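Long-range contacts in N-acetylglucosaminidase (PDB 3NSN), which hydrolyses beta-linked N-acetylglucosamine units one at a time from the non-reducing ends of chitooligosaccharides, preferring short substrates: residues I192-A197 / A499-E504; A451-C456 / N466-P471; I422-T427 / R443-N448. All coordinates share one frame; numbering follows the deposited sequence.

Interaction 1: residues I192-A197 / A499-E504; sequences ILLDTA and AALWSE. With TMX (2-deoxy-2-(trimethylammonio)-beta-D-glucopyranose), chain B.
Leu193 and Trp502 meet through two first torsions: the leucine CG is extended away from its own N (chi1 -179°), while the indole CG stays beside its N and opposite its carbonyl carbon (chi1 -60°). Leu193 CD2 thereby comes over the indole in a CH-pi contact, 4.2 Å from the centroid of the six-membered ring of Trp502 and only 4° off its normal. TMX covers the opposite face with C5 and O4, so a leucine and the bound sugar clamp the ring. In the ring plane, at its edge, Asp195 OD1 lies 3.7 Å from Trp502 CE3.

That carboxylate is held at both oxygens. Ser503 N reaches Asp195 OD1 from above the carboxylate plane at 3.1 Å, and Ala197 N bonds Asp195 OD2 at 2.9 Å, closing an Asx turn; Arg198 adds a salt bridge to OD1. Ser503 OG returns to a lone pair of Asp195 O at 2.6 Å. Glu504 OE2 accepts the hydroxyl of TMX O4 at 2.6 Å.

Behind this site the strands run parallel, with Leu193 N bonded to Ala499 O at 2.8 Å. They are the first and last strands of the eight-stranded barrel and close it. Leu193 and Ala500 share one face; Ile192, Leu194 and Leu501 share the other, packing against helices 203-215 and 511-515, while strand 220-224 bonds the far edge of 192-195.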
loop_
_atom_site.group_PDB
_atom_site.type_symbol
_atom_site.label_atom_id
_atom_site.label_comp_id
_atom_site.label_asym_id
_atom_site.label_seq_id
_atom_site.Cartn_x
_atom_site.Cartn_y
_atom_site.Cartn_z
ATOM N N ILE A 192 -16.681 -7.162 4.378
ATOM C CA ILE A 192 -15.663 -6.898 3.412
ATOM C C ILE A 192 -15.711 -8.000 2.391
ATOM O O ILE A 192 -15.793 -9.135 2.745
ATOM C CB ILE A 192 -14.280 -6.848 4.052
ATOM C CG1 ILE A 192 -14.187 -5.673 5.028
ATOM C CG2 ILE A 192 -13.233 -6.774 3.032
ATOM C CD1 ILE A 192 -12.958 -5.612 5.688
ATOM N N LEU A 193 -15.674 -7.626 1.131
ATOM C CA LEU A 193 -15.563 -8.570 0.060
ATOM C C LEU A 193 -14.100 -8.696 -0.393
ATOM O O LEU A 193 -13.461 -7.758 -0.711
ATOM C CB LEU A 193 -16.441 -8.173 -1.100
ATOM C CG LEU A 193 -16.439 -9.096 -2.298
ATOM C CD1 LEU A 193 -17.555 -8.868 -3.162
ATOM C CD2 LEU A 193 -15.213 -8.920 -3.106
ATOM N N LEU A 194 -13.585 -9.897 -0.409
ATOM C CA LEU A 194 -12.248 -10.126 -0.869
ATOM C C LEU A 194 -12.190 -11.004 -2.100
ATOM O O LEU A 194 -12.625 -12.101 -2.092
ATOM C CB LEU A 194 -11.453 -10.774 0.227
ATOM C CG LEU A 194 -9.995 -10.897 -0.075
ATOM C CD1 LEU A 194 -9.452 -9.523 -0.223
ATOM C CD2 LEU A 194 -9.328 -11.621 1.015
ATOM N N ASP A 195 -11.622 -10.475 -3.152
ATOM C CA ASP A 195 -11.541 -11.187 -4.383
ATOM C C ASP A 195 -10.219 -11.939 -4.455
ATOM O O ASP A 195 -9.151 -11.389 -4.548
ATOM C CB ASP A 195 -11.808 -10.237 -5.529
ATOM C CG ASP A 195 -11.366 -10.752 -6.865
ATOM O OD1 ASP A 195 -11.363 -9.995 -7.780
ATOM O OD2 ASP A 195 -11.030 -11.889 -7.035
ATOM N N THR A 196 -10.312 -13.234 -4.354
ATOM C CA THR A 196 -9.104 -14.025 -4.356
ATOM C C THR A 196 -8.846 -14.780 -5.634
ATOM O O THR A 196 -8.119 -15.724 -5.611
ATOM C CB THR A 196 -8.967 -14.947 -3.101
ATOM O OG1 THR A 196 -9.931 -15.976 -3.119
ATOM C CG2 THR A 196 -9.134 -14.196 -1.860
ATOM N N ALA A 197 -9.490 -14.377 -6.713
ATOM C CA ALA A 197 -9.404 -15.043 -7.996
ATOM C C ALA A 197 -8.646 -14.249 -9.046
ATOM O O ALA A 197 -7.950 -14.772 -9.846
ATOM C CB ALA A 197 -10.787 -15.416 -8.473
ATOM N N ALA A 499 -17.659 -3.333 2.114
ATOM C CA ALA A 499 -16.578 -2.781 1.333
ATOM C C ALA A 499 -16.033 -3.787 0.345
ATOM O O ALA A 499 -15.740 -4.867 0.688
ATOM C CB ALA A 499 -15.498 -2.335 2.191
ATOM N N ALA A 500 -15.876 -3.392 -0.881
ATOM C CA ALA A 500 -15.392 -4.304 -1.885
ATOM C C ALA A 500 -13.960 -4.102 -2.323
ATOM O O ALA A 500 -13.602 -3.078 -2.758
ATOM C CB ALA A 500 -16.272 -4.283 -3.051
ATOM N N LEU A 501 -13.170 -5.133 -2.205
ATOM C CA LEU A 501 -11.849 -5.147 -2.770
ATOM C C LEU A 501 -11.739 -6.196 -3.853
ATOM O O LEU A 501 -11.444 -7.351 -3.622
ATOM C CB LEU A 501 -10.830 -5.372 -1.681
ATOM C CG LEU A 501 -9.375 -5.469 -2.029
ATOM C CD1 LEU A 501 -8.969 -4.336 -2.799
ATOM C CD2 LEU A 501 -8.584 -5.582 -0.786
ATOM N N TRP A 502 -12.000 -5.763 -5.056
ATOM C CA TRP A 502 -11.758 -6.530 -6.237
ATOM C C TRP A 502 -10.226 -6.463 -6.449
ATOM O O TRP A 502 -9.599 -5.519 -6.098
ATOM C CB TRP A 502 -12.528 -5.958 -7.381
ATOM C CG TRP A 502 -13.956 -5.950 -7.149
ATOM C CD1 TRP A 502 -14.681 -4.917 -6.867
ATOM C CD2 TRP A 502 -14.833 -7.054 -7.202
ATOM N NE1 TRP A 502 -15.945 -5.254 -6.673
ATOM C CE2 TRP A 502 -16.083 -6.579 -6.899
ATOM C CE3 TRP A 502 -14.681 -8.405 -7.467
ATOM C CZ2 TRP A 502 -17.204 -7.391 -6.879
ATOM C CZ3 TRP A 502 -15.767 -9.212 -7.413
ATOM C CH2 TRP A 502 -17.017 -8.712 -7.140
ATOM N N SER A 503 -9.682 -7.506 -7.013
ATOM C CA SER A 503 -8.277 -7.716 -7.010
ATOM C C SER A 503 -7.483 -7.693 -8.306
ATOM O O SER A 503 -6.421 -8.218 -8.377
ATOM C CB SER A 503 -7.989 -8.945 -6.193
ATOM O OG SER A 503 -8.529 -8.850 -4.944
ATOM N N GLU A 504 -8.029 -7.054 -9.302
ATOM C CA GLU A 504 -7.372 -6.929 -10.557
ATOM C C GLU A 504 -6.050 -6.248 -10.293
ATOM O O GLU A 504 -5.119 -6.519 -10.929
ATOM C CB GLU A 504 -8.205 -6.146 -11.548
ATOM C CG GLU A 504 -9.399 -6.888 -12.094
ATOM C CD GLU A 504 -10.684 -6.688 -11.311
ATOM O OE1 GLU A 504 -10.657 -6.314 -10.184
ATOM O OE2 GLU A 504 -11.712 -6.972 -11.841
HETATM C C1 TMX B . -17.119 -4.865 -12.028
HETATM C C2 TMX B . -17.496 -6.322 -11.574
HETATM N N2 TMX B . -18.724 -6.408 -10.711
HETATM C C3 TMX B . -16.252 -7.086 -11.001
HETATM O O3 TMX B . -16.078 -8.335 -11.697
HETATM C C4 TMX B . -14.961 -6.270 -11.101
HETATM O O4 TMX B . -13.914 -6.988 -10.435
HETATM C C5 TMX B . -15.169 -4.897 -10.445
HETATM O O5 TMX B . -16.268 -4.155 -11.065
HETATM C C6 TMX B . -13.903 -4.050 -10.528
HETATM O O6 TMX B . -14.089 -2.862 -9.748
HETATM C C7 TMX B . -19.926 -6.025 -11.463
HETATM C C8 TMX B . -18.687 -5.554 -9.512
HETATM C C9 TMX B . -18.957 -7.789 -10.249
#

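Interaction 2: residues A451-C456 / N466-P471; sequences ALYFDC and NNWCSP. With TMX (2-deoxy-2-(trimethylammonio)-beta-D-glucopyranose), chain B; NAG (2-acetamido-2-deoxy-beta-D-glucopyranose), chain C.
Tyr453 and Trp468 approach obliquely, with Tyr453 CE1 4.1 Å from Trp468 CZ2, and both border the 6-hydroxyl side of the TMX sugar. O6 of TMX is gripped by two bonds: it receives the indole hydrogen of Trp468 NE1 at 2.8 Å along a nearly straight path (169°), and it donates to Asp455 OD2 at 2.7 Å. One indole face supports the next sugar, NAG, whose O5 is 3.7 Å from Trp468 CD2. The opposite face rests over Cys469 CB, so the ring has support on both sides.

The second shell is covalent. Cys456 SG and Cys469 SG are joined at 2.1 Å with chi3 at -104°, tying the turn 453-456 to the turn 467-470 directly behind the two residues that hold O6. Asn467 adds a bond from ND2 to Asp455 O at 3.1 Å, with the acceptor tilted out of the amide plane; ND2 also bonds Gln505, and OD1 receives Gly457 N. Farther out, a cis peptide precedes Pro471, and Asn466 bonds Tyr472 O of the second subunit, which places this loop at the dimer interface.

Because O6 serves as donor and acceptor at once, the pair Asp455 and Trp468 fixes its hydroxymethyl group. The apolar indole face meanwhile offers a platform for the second sugar, which is linked through its O4 to C1 of TMX. This double role agrees with the experimental finding that Trp468 is essential for binding chitooligosaccharides, and the disulfide should limit how far it can move relative to Asp455.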
loop_
_atom_site.group_PDB
_atom_site.type_symbol
_atom_site.label_atom_id
_atom_site.label_comp_id
_atom_site.label_asym_id
_atom_site.label_seq_id
_atom_site.Cartn_x
_atom_site.Cartn_y
_atom_site.Cartn_z
ATOM N N ALA A 451 -18.848 4.849 -3.291
ATOM C CA ALA A 451 -18.370 4.989 -1.942
ATOM C C ALA A 451 -17.628 3.802 -1.322
ATOM O O ALA A 451 -16.866 3.956 -0.376
ATOM C CB ALA A 451 -19.490 5.394 -1.053
ATOM N N LEU A 452 -17.925 2.628 -1.840
ATOM C CA LEU A 452 -17.510 1.386 -1.274
ATOM C C LEU A 452 -16.687 0.442 -2.113
ATOM O O LEU A 452 -16.479 -0.673 -1.736
ATOM C CB LEU A 452 -18.740 0.698 -0.728
ATOM C CG LEU A 452 -19.145 0.765 0.743
ATOM C CD1 LEU A 452 -18.375 1.654 1.616
ATOM C CD2 LEU A 452 -20.594 0.971 0.909
ATOM N N TYR A 453 -16.215 0.898 -3.243
ATOM C CA TYR A 453 -15.294 0.137 -4.019
ATOM C C TYR A 453 -13.865 0.551 -3.682
ATOM O O TYR A 453 -13.393 1.548 -4.116
ATOM C CB TYR A 453 -15.613 0.262 -5.503
ATOM C CG TYR A 453 -16.573 -0.767 -5.984
ATOM C CD1 TYR A 453 -16.412 -1.367 -7.196
ATOM C CD2 TYR A 453 -17.607 -1.183 -5.199
ATOM C CE1 TYR A 453 -17.258 -2.294 -7.627
ATOM C CE2 TYR A 453 -18.433 -2.123 -5.613
ATOM C CZ TYR A 453 -18.258 -2.680 -6.825
ATOM O OH TYR A 453 -19.093 -3.632 -7.216
ATOM N N PHE A 454 -13.209 -0.277 -2.881
ATOM C CA PHE A 454 -11.872 -0.047 -2.371
ATOM C C PHE A 454 -10.733 -0.115 -3.382
ATOM O O PHE A 454 -9.695 0.400 -3.154
ATOM C CB PHE A 454 -11.621 -0.845 -1.114
ATOM C CG PHE A 454 -12.219 -0.250 0.130
ATOM C CD1 PHE A 454 -13.233 0.681 0.080
ATOM C CD2 PHE A 454 -11.829 -0.678 1.343
ATOM C CE1 PHE A 454 -13.766 1.177 1.222
ATOM C CE2 PHE A 454 -12.370 -0.171 2.453
ATOM C CZ PHE A 454 -13.328 0.729 2.396
ATOM N N ASP A 455 -10.992 -0.768 -4.503
ATOM C CA ASP A 455 -10.115 -0.871 -5.631
ATOM C C ASP A 455 -9.908 0.357 -6.494
ATOM O O ASP A 455 -8.896 0.487 -7.109
ATOM C CB ASP A 455 -10.459 -2.068 -6.474
ATOM C CG ASP A 455 -11.828 -2.012 -7.021
ATOM O OD1 ASP A 455 -12.749 -1.656 -6.313
ATOM O OD2 ASP A 455 -11.970 -2.341 -8.149
ATOM N N CYS A 456 -10.875 1.264 -6.505
ATOM C CA CYS A 456 -10.878 2.414 -7.393
ATOM C C CYS A 456 -9.727 3.372 -7.192
ATOM O O CYS A 456 -9.232 3.500 -6.133
ATOM C CB CYS A 456 -12.171 3.221 -7.239
ATOM S SG CYS A 456 -13.803 2.395 -7.291
ATOM N N ASN A 466 -6.332 5.627 -15.804
ATOM C CA ASN A 466 -6.682 5.220 -14.466
ATOM C C ASN A 466 -7.738 4.150 -14.516
ATOM O O ASN A 466 -8.327 3.981 -15.525
ATOM C CB ASN A 466 -7.142 6.436 -13.653
ATOM C CG ASN A 466 -5.986 7.313 -13.180
ATOM O OD1 ASN A 466 -5.756 8.338 -13.706
ATOM N ND2 ASN A 466 -5.289 6.880 -12.199
ATOM N N ASN A 467 -7.968 3.424 -13.434
ATOM C CA ASN A 467 -8.984 2.348 -13.439
ATOM C C ASN A 467 -10.458 2.808 -13.523
ATOM O O ASN A 467 -10.758 3.956 -13.341
ATOM C CB ASN A 467 -8.755 1.283 -12.376
ATOM C CG ASN A 467 -8.953 1.777 -10.966
ATOM O OD1 ASN A 467 -9.755 2.622 -10.695
ATOM N ND2 ASN A 467 -8.195 1.231 -10.073
ATOM N N TRP A 468 -11.364 1.902 -13.798
ATOM C CA TRP A 468 -12.690 2.270 -14.264
ATOM C C TRP A 468 -13.496 3.140 -13.365
ATOM O O TRP A 468 -14.208 3.937 -13.839
ATOM C CB TRP A 468 -13.534 1.065 -14.648
ATOM C CG TRP A 468 -14.134 0.384 -13.514
ATOM C CD1 TRP A 468 -13.549 -0.516 -12.743
ATOM C CD2 TRP A 468 -15.437 0.562 -12.993
ATOM N NE1 TRP A 468 -14.371 -0.931 -11.785
ATOM C CE2 TRP A 468 -15.558 -0.290 -11.917
ATOM C CE3 TRP A 468 -16.522 1.350 -13.339
ATOM C CZ2 TRP A 468 -16.712 -0.382 -11.182
ATOM C CZ3 TRP A 468 -17.660 1.248 -12.615
ATOM C CH2 TRP A 468 -17.745 0.410 -11.551
ATOM N N CYS A 469 -13.362 2.948 -12.065
ATOM C CA CYS A 469 -14.161 3.606 -11.072
ATOM C C CYS A 469 -13.436 4.714 -10.311
ATOM O O CYS A 469 -13.832 5.109 -9.247
ATOM C CB CYS A 469 -14.808 2.574 -10.145
ATOM S SG CYS A 469 -13.775 1.558 -9.166
ATOM N N SER A 470 -12.352 5.201 -10.896
ATOM C CA SER A 470 -11.573 6.246 -10.317
ATOM C C SER A 470 -12.453 7.487 -10.238
ATOM O O SER A 470 -13.387 7.595 -10.999
ATOM C CB SER A 470 -10.345 6.537 -11.156
ATOM O OG SER A 470 -9.427 5.505 -11.097
ATOM N N PRO A 471 -12.226 8.387 -9.295
ATOM C CA PRO A 471 -11.086 8.487 -8.386
ATOM C C PRO A 471 -11.030 7.582 -7.137
ATOM O O PRO A 471 -11.908 6.860 -6.869
ATOM C CB PRO A 471 -11.194 9.935 -7.937
ATOM C CG PRO A 471 -12.633 10.155 -7.876
ATOM C CD PRO A 471 -13.230 9.414 -9.005
HETATM C C1 TMX B . -17.119 -4.865 -12.028
HETATM C C2 TMX B . -17.496 -6.322 -11.574
HETATM N N2 TMX B . -18.724 -6.408 -10.711
HETATM C C3 TMX B . -16.252 -7.086 -11.001
HETATM O O3 TMX B . -16.078 -8.335 -11.697
HETATM C C4 TMX B . -14.961 -6.270 -11.101
HETATM O O4 TMX B . -13.914 -6.988 -10.435
HETATM C C5 TMX B . -15.169 -4.897 -10.445
HETATM O O5 TMX B . -16.268 -4.155 -11.065
HETATM C C6 TMX B . -13.903 -4.050 -10.528
HETATM O O6 TMX B . -14.089 -2.862 -9.748
HETATM C C7 TMX B . -19.926 -6.025 -11.463
HETATM C C8 TMX B . -18.687 -5.554 -9.512
HETATM C C9 TMX B . -18.957 -7.789 -10.249
HETATM C C1 NAG C . -15.458 -2.346 -16.446
HETATM C C2 NAG C . -14.293 -3.037 -15.719
HETATM C C3 NAG C . -14.801 -4.162 -14.797
HETATM C C4 NAG C . -15.997 -3.729 -13.920
HETATM C C5 NAG C . -17.039 -3.002 -14.784
HETATM C C6 NAG C . -18.124 -2.375 -13.915
HETATM C C7 NAG C . -12.180 -3.077 -17.046
HETATM C C8 NAG C . -11.779 -1.816 -16.299
HETATM N N2 NAG C . -13.379 -3.605 -16.726
HETATM O O3 NAG C . -13.734 -4.640 -13.949
HETATM O O4 NAG C . -16.550 -4.929 -13.367
HETATM O O5 NAG C . -16.430 -1.910 -15.493
HETATM O O6 NAG C . -19.200 -1.971 -14.749
HETATM O O7 NAG C . -11.424 -3.555 -17.897
#

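Interaction 3: residues I422-T427 / R443-N448; sequences IIQVWT and RLIMSN. With TMX (2-deoxy-2-(trimethylammonio)-beta-D-glucopyranose), chain B; NAG (2-acetamido-2-deoxy-beta-D-glucopyranose), chain C.
Gln424 extends past Ile445 to reach Ser447, and each of its atoms can be followed. CB passes the carbonyl of Ile445, and CG, set opposite the backbone N (chi1 -177°), lies 3.9 Å from Ile445 O. The chain stays extended, which brings Gln424 NE2 to 3.0 Å from Ser447 OG in a bond (156°) that lies almost within the amide plane. The same NE2 also donates to Glu498 OE1, while Gln424 OE1 is hydrogen-bonded to His341 NE2; Ser447 OG bonds Glu498 O as well. The buried amide is therefore satisfied at both ends, and its rotation is fixed by partners from three other strands or strand ends.

On the reverse face the packing is apolar. Val425 CG1 lies 3.7 Å from Met446 CE, the two side chains running side by side, whereas the Val425 and Leu444 side chains cross at a slant, with Val425 CG2 3.9 Å from Leu444 CD2. Val425 and Leu444 continue onto helix 432-439. Back on the Gln424 side, at the start of the pair, Ile422 CG2 touches Ile445 CD1 at 3.8 Å. Separately, the Arg443 guanidinium has Ile422 CG1 over one face and is itself held by Lys418 O.

The parallel backbones are joined from Ile423 N to Arg443 O and onward to Ser447 N, which meets Val425 O at 2.7 Å. Just past the strand, Trp426 presents a ring face to the TMX methyl C7, 3.5 Å from Trp426 CZ2, while its NE1 bonds Thr403 O.

Two adjacent parallel strands joined through helix 432-439 form a beta-alpha-beta crossover of a TIM barrel. The aromatic residue following the strand's C-terminal end lines the sugar site, as expected in glycosyl hydrolase family 20, where the active site sits at that end of the barrel.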
loop_
_atom_site.group_PDB
_atom_site.type_symbol
_atom_site.label_atom_id
_atom_site.label_comp_id
_atom_site.label_asym_id
_atom_site.label_seq_id
_atom_site.Cartn_x
_atom_site.Cartn_y
_atom_site.Cartn_z
ATOM N N ILE A 422 -31.489 -12.101 -1.307
ATOM C CA ILE A 422 -30.937 -10.831 -0.872
ATOM C C ILE A 422 -30.185 -10.198 -2.039
ATOM O O ILE A 422 -29.508 -10.857 -2.755
ATOM C CB ILE A 422 -29.982 -11.075 0.276
ATOM C CG1 ILE A 422 -30.710 -11.669 1.455
ATOM C CG2 ILE A 422 -29.125 -9.855 0.605
ATOM C CD1 ILE A 422 -29.818 -12.190 2.451
ATOM N N ILE A 423 -30.325 -8.917 -2.231
ATOM C CA ILE A 423 -29.682 -8.254 -3.318
ATOM C C ILE A 423 -28.545 -7.321 -2.887
ATOM O O ILE A 423 -28.712 -6.468 -2.039
ATOM C CB ILE A 423 -30.685 -7.439 -4.131
ATOM C CG1 ILE A 423 -31.986 -8.198 -4.355
ATOM C CG2 ILE A 423 -30.110 -6.994 -5.411
ATOM C CD1 ILE A 423 -31.906 -9.283 -5.302
ATOM N N GLN A 424 -27.402 -7.508 -3.517
ATOM C CA GLN A 424 -26.233 -6.737 -3.229
ATOM C C GLN A 424 -26.129 -5.642 -4.229
ATOM O O GLN A 424 -26.049 -5.873 -5.371
ATOM C CB GLN A 424 -24.988 -7.602 -3.187
ATOM C CG GLN A 424 -23.713 -6.863 -2.827
ATOM C CD GLN A 424 -22.583 -7.709 -2.250
ATOM O OE1 GLN A 424 -22.497 -8.899 -2.408
ATOM N NE2 GLN A 424 -21.711 -7.040 -1.572
ATOM N N VAL A 425 -26.154 -4.423 -3.741
ATOM C CA VAL A 425 -26.159 -3.252 -4.558
ATOM C C VAL A 425 -24.760 -2.674 -4.779
ATOM O O VAL A 425 -24.129 -2.290 -3.865
ATOM C CB VAL A 425 -27.000 -2.162 -3.877
ATOM C CG1 VAL A 425 -26.979 -0.967 -4.659
ATOM C CG2 VAL A 425 -28.368 -2.605 -3.690
ATOM N N TRP A 426 -24.320 -2.628 -6.015
ATOM C CA TRP A 426 -23.063 -1.993 -6.414
ATOM C C TRP A 426 -23.283 -0.769 -7.304
ATOM O O TRP A 426 -22.380 -0.240 -7.870
ATOM C CB TRP A 426 -22.095 -2.985 -7.068
ATOM C CG TRP A 426 -22.565 -3.539 -8.353
ATOM C CD1 TRP A 426 -23.490 -4.459 -8.516
ATOM C CD2 TRP A 426 -22.119 -3.200 -9.653
ATOM N NE1 TRP A 426 -23.700 -4.711 -9.808
ATOM C CE2 TRP A 426 -22.861 -3.951 -10.545
ATOM C CE3 TRP A 426 -21.169 -2.331 -10.149
ATOM C CZ2 TRP A 426 -22.694 -3.867 -11.888
ATOM C CZ3 TRP A 426 -21.008 -2.248 -11.479
ATOM C CH2 TRP A 426 -21.760 -3.004 -12.339
ATOM N N THR A 427 -24.514 -0.342 -7.427
ATOM C CA THR A 427 -24.844 0.870 -8.182
ATOM C C THR A 427 -24.517 2.065 -7.330
ATOM O O THR A 427 -24.127 1.913 -6.242
ATOM C CB THR A 427 -26.339 1.003 -8.498
ATOM O OG1 THR A 427 -27.093 1.019 -7.298
ATOM C CG2 THR A 427 -26.841 -0.086 -9.345
ATOM N N ARG A 443 -34.567 -7.273 0.504
ATOM C CA ARG A 443 -33.532 -6.914 1.443
ATOM C C ARG A 443 -32.239 -6.587 0.708
ATOM O O ARG A 443 -31.949 -7.153 -0.287
ATOM C CB ARG A 443 -33.340 -7.976 2.467
ATOM C CG ARG A 443 -34.573 -8.371 3.144
ATOM C CD ARG A 443 -34.884 -9.717 2.830
ATOM N NE ARG A 443 -34.481 -10.608 3.870
ATOM C CZ ARG A 443 -34.257 -11.895 3.704
ATOM N NH1 ARG A 443 -34.403 -12.446 2.542
ATOM N NH2 ARG A 443 -33.898 -12.615 4.722
ATOM N N LEU A 444 -31.466 -5.662 1.202
ATOM C CA LEU A 444 -30.288 -5.270 0.495
ATOM C C LEU A 444 -28.987 -5.262 1.298
ATOM O O LEU A 444 -28.992 -5.107 2.488
ATOM C CB LEU A 444 -30.488 -3.902 -0.078
ATOM C CG LEU A 444 -31.653 -3.596 -0.968
ATOM C CD1 LEU A 444 -31.527 -2.193 -1.247
ATOM C CD2 LEU A 444 -31.543 -4.342 -2.211
ATOM N N ILE A 445 -27.880 -5.432 0.601
ATOM C CA ILE A 445 -26.575 -5.181 1.134
ATOM C C ILE A 445 -25.962 -4.085 0.282
ATOM O O ILE A 445 -25.853 -4.237 -0.892
ATOM C CB ILE A 445 -25.666 -6.408 1.099
ATOM C CG1 ILE A 445 -26.217 -7.518 1.954
ATOM C CG2 ILE A 445 -24.300 -6.023 1.478
ATOM C CD1 ILE A 445 -25.629 -8.818 1.710
ATOM N N MET A 446 -25.577 -2.981 0.904
ATOM C CA MET A 446 -25.017 -1.867 0.184
ATOM C C MET A 446 -23.530 -1.937 -0.069
ATOM O O MET A 446 -22.746 -1.937 0.826
ATOM C CB MET A 446 -25.289 -0.562 0.903
ATOM C CG MET A 446 -26.710 -0.164 1.004
ATOM S SD MET A 446 -27.537 0.061 -0.523
ATOM C CE MET A 446 -26.306 0.843 -1.467
ATOM N N SER A 447 -23.188 -1.962 -1.333
ATOM C CA SER A 447 -21.822 -1.888 -1.804
ATOM C C SER A 447 -21.684 -0.863 -2.905
ATOM O O SER A 447 -21.062 -1.105 -3.876
ATOM C CB SER A 447 -21.327 -3.253 -2.258
ATOM O OG SER A 447 -21.181 -4.080 -1.178
ATOM N N ASN A 448 -22.276 0.296 -2.744
ATOM C CA ASN A 448 -22.315 1.205 -3.838
ATOM C C ASN A 448 -20.944 1.638 -4.311
ATOM O O ASN A 448 -20.094 1.960 -3.557
ATOM C CB ASN A 448 -23.294 2.358 -3.583
ATOM C CG ASN A 448 -23.119 3.007 -2.276
ATOM O OD1 ASN A 448 -23.229 2.407 -1.255
ATOM N ND2 ASN A 448 -22.889 4.272 -2.316
HETATM C C1 TMX B . -17.119 -4.865 -12.028
HETATM C C2 TMX B . -17.496 -6.322 -11.574
HETATM N N2 TMX B . -18.724 -6.408 -10.711
HETATM C C3 TMX B . -16.252 -7.086 -11.001
HETATM O O3 TMX B . -16.078 -8.335 -11.697
HETATM C C4 TMX B . -14.961 -6.270 -11.101
HETATM O O4 TMX B . -13.914 -6.988 -10.435
HETATM C C5 TMX B . -15.169 -4.897 -10.445
HETATM O O5 TMX B . -16.268 -4.155 -11.065
HETATM C C6 TMX B . -13.903 -4.050 -10.528
HETATM O O6 TMX B . -14.089 -2.862 -9.748
HETATM C C7 TMX B . -19.926 -6.025 -11.463
HETATM C C8 TMX B . -18.687 -5.554 -9.512
HETATM C C9 TMX B . -18.957 -7.789 -10.249
HETATM C C1 NAG C . -15.458 -2.346 -16.446
HETATM C C2 NAG C . -14.293 -3.037 -15.719
HETATM C C3 NAG C . -14.801 -4.162 -14.797
HETATM C C4 NAG C . -15.997 -3.729 -13.920
HETATM C C5 NAG C . -17.039 -3.002 -14.784
HETATM C C6 NAG C . -18.124 -2.375 -13.915
HETATM C C7 NAG C . -12.180 -3.077 -17.046
HETATM C C8 NAG C . -11.779 -1.816 -16.299
HETATM N N2 NAG C . -13.379 -3.605 -16.726
HETATM O O3 NAG C . -13.734 -4.640 -13.949
HETATM O O4 NAG C . -16.550 -4.929 -13.367
HETATM O O5 NAG C . -16.430 -1.910 -15.493
HETATM O O6 NAG C . -19.200 -1.971 -14.749
HETATM O O7 NAG C . -11.424 -3.555 -17.897
#

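All three contacts belong to the catalytic barrel and converge on TMX. Along the chain, interaction 1 spans the whole barrel, from its first strand to its last, and interactions 3 and 2 follow one another within that span. The centre of interaction 1 lies about 12 Å from that of interaction 2 and about 15 Å from that of interaction 3; the centres of interactions 2 and 3 are about 17 Å apart. Strands 494-501 and 444-446 are neighbours in the sheet, and helix 449-452 leads from the latter into interaction 2. Tyr453 bridges the set, packing on Trp502 of interaction 1 and Trp426 of interaction 3. Barrel closure, a crossover unit and a disulfide-linked loop thus jointly shape one sugar-binding pocket.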